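Local coordinates for protein putative glyoxalase (Bacillus halodurans C-125, PDB 3CT8) that binds zinc and is probably a glyoxalase-like metalloenzyme of the vicinal oxygen chelate superfamily, at residues 130-133 and 139-142. Sequence-based numbering, arbitrary orientation.
Sequences AVFC and IKVE. With ZN (zinc ion), chain B.
With its CG anti to the backbone N (chi1 178°) and the chain extended beyond, E142 rises from its strand alongside F132, whose CG is anti to its own carbonyl carbon (chi1 -69°). The two side chains run the same way from a non-hydrogen-bonded antiparallel pair. CG of E142 sits over one face of the F132 ring, 3.9 Å from its centroid, in a CH-pi contact, while A130 CB reaches the same methylene at 4.1 Å. Ring and carboxylate planes are turned 40° apart, and E142 OE1 comes within 3.1 Å of F132 CE2. E142 OE1 binds zinc at 2.1 Å; OE2 is hydrogen-bonded to H128 NE2, so both oxygens are engaged, which restrains rotation of the carboxylate. On the opposite face of the sheet, C133 SG packs against V141 CB at 3.7 Å, facing helix 31-44, with C133 also touching L107 of helix 97-110. These two residues form the hydrogen-bonded pair, C133 N to V141 O at 2.7 Å and V141 N to C133 O at 2.8 Å. H89 of adjacent strand 86-93 and H23 of the second subunit also bind the zinc, an intersubunit site in keeping with metal centres of dimeric vicinal oxygen chelate proteins, to which this beta hairpin contributes E142.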
loop_
_atom_site.group_PDB
_atom_site.type_symbol
_atom_site.label_atom_id
_atom_site.label_comp_id
_atom_site.label_asym_id
_atom_site.label_seq_id
_atom_site.Cartn_x
_atom_site.Cartn_y
_atom_site.Cartn_z
ATOM N N ALA A 130 -15.350 -11.555 3.005
ATOM C CA ALA A 130 -15.023 -10.169 2.612
ATOM C C ALA A 130 -15.795 -9.536 1.468
ATOM O O ALA A 130 -16.445 -10.197 0.651
ATOM C CB ALA A 130 -13.556 -10.099 2.257
ATOM N N VAL A 131 -15.732 -8.210 1.459
ATOM C CA VAL A 131 -16.330 -7.424 0.374
ATOM C C VAL A 131 -15.212 -6.813 -0.404
ATOM O O VAL A 131 -14.238 -6.302 0.154
ATOM C CB VAL A 131 -17.312 -6.299 0.811
ATOM C CG1 VAL A 131 -16.713 -5.303 1.837
ATOM C CG2 VAL A 131 -17.851 -5.558 -0.433
ATOM N N PHE A 132 -15.336 -6.924 -1.708
ATOM C CA PHE A 132 -14.407 -6.362 -2.651
ATOM C C PHE A 132 -15.150 -5.277 -3.423
ATOM O O PHE A 132 -16.292 -5.473 -3.910
ATOM C CB PHE A 132 -13.878 -7.424 -3.604
ATOM C CG PHE A 132 -12.973 -8.454 -2.962
ATOM C CD1 PHE A 132 -13.468 -9.614 -2.422
ATOM C CD2 PHE A 132 -11.604 -8.277 -2.965
ATOM C CE1 PHE A 132 -12.616 -10.562 -1.843
ATOM C CE2 PHE A 132 -10.767 -9.229 -2.397
ATOM C CZ PHE A 132 -11.291 -10.373 -1.853
ATOM N N CYS A 133 -14.492 -4.122 -3.535
ATOM C CA CYS A 133 -15.083 -2.972 -4.226
ATOM C C CYS A 133 -14.031 -2.133 -4.936
ATOM O O CYS A 133 -12.833 -2.459 -4.942
ATOM C CB CYS A 133 -15.864 -2.092 -3.245
ATOM S SG CYS A 133 -14.848 -1.184 -2.008
ATOM N N ILE A 139 -9.129 1.450 -8.136
ATOM C CA ILE A 139 -8.238 0.705 -7.265
ATOM C C ILE A 139 -9.173 -0.246 -6.518
ATOM O O ILE A 139 -10.262 0.145 -6.047
ATOM C CB ILE A 139 -7.481 1.614 -6.280
ATOM C CG1 ILE A 139 -6.466 2.511 -7.038
ATOM C CG2 ILE A 139 -6.758 0.748 -5.228
ATOM C CD1 ILE A 139 -5.825 3.641 -6.179
ATOM N N LYS A 140 -8.769 -1.506 -6.454
ATOM C CA LYS A 140 -9.536 -2.547 -5.750
ATOM C C LYS A 140 -9.309 -2.421 -4.239
ATOM O O LYS A 140 -8.176 -2.229 -3.767
ATOM C CB LYS A 140 -9.217 -3.968 -6.287
ATOM C CG LYS A 140 -10.058 -5.072 -5.641
ATOM C CD LYS A 140 -9.955 -6.409 -6.347
ATOM C CE LYS A 140 -8.617 -7.091 -6.236
ATOM N NZ LYS A 140 -8.563 -8.449 -6.957
ATOM N N VAL A 141 -10.427 -2.470 -3.511
ATOM C CA VAL A 141 -10.465 -2.323 -2.079
ATOM C C VAL A 141 -11.248 -3.462 -1.459
ATOM O O VAL A 141 -12.348 -3.790 -1.895
ATOM C CB VAL A 141 -11.133 -0.991 -1.662
ATOM C CG1 VAL A 141 -11.029 -0.814 -0.158
ATOM C CG2 VAL A 141 -10.467 0.180 -2.320
ATOM N N GLU A 142 -10.634 -4.032 -0.432
ATOM C CA GLU A 142 -11.154 -5.178 0.333
ATOM C C GLU A 142 -11.213 -4.947 1.842
ATOM O O GLU A 142 -10.318 -4.350 2.456
ATOM C CB GLU A 142 -10.245 -6.398 0.045
ATOM C CG GLU A 142 -10.548 -7.704 0.765
ATOM C CD GLU A 142 -9.422 -8.721 0.518
ATOM O OE1 GLU A 142 -8.601 -8.432 -0.402
ATOM O OE2 GLU A 142 -9.317 -9.759 1.219
HETATM ZN ZN ZN B . -6.790 -9.424 -0.898
#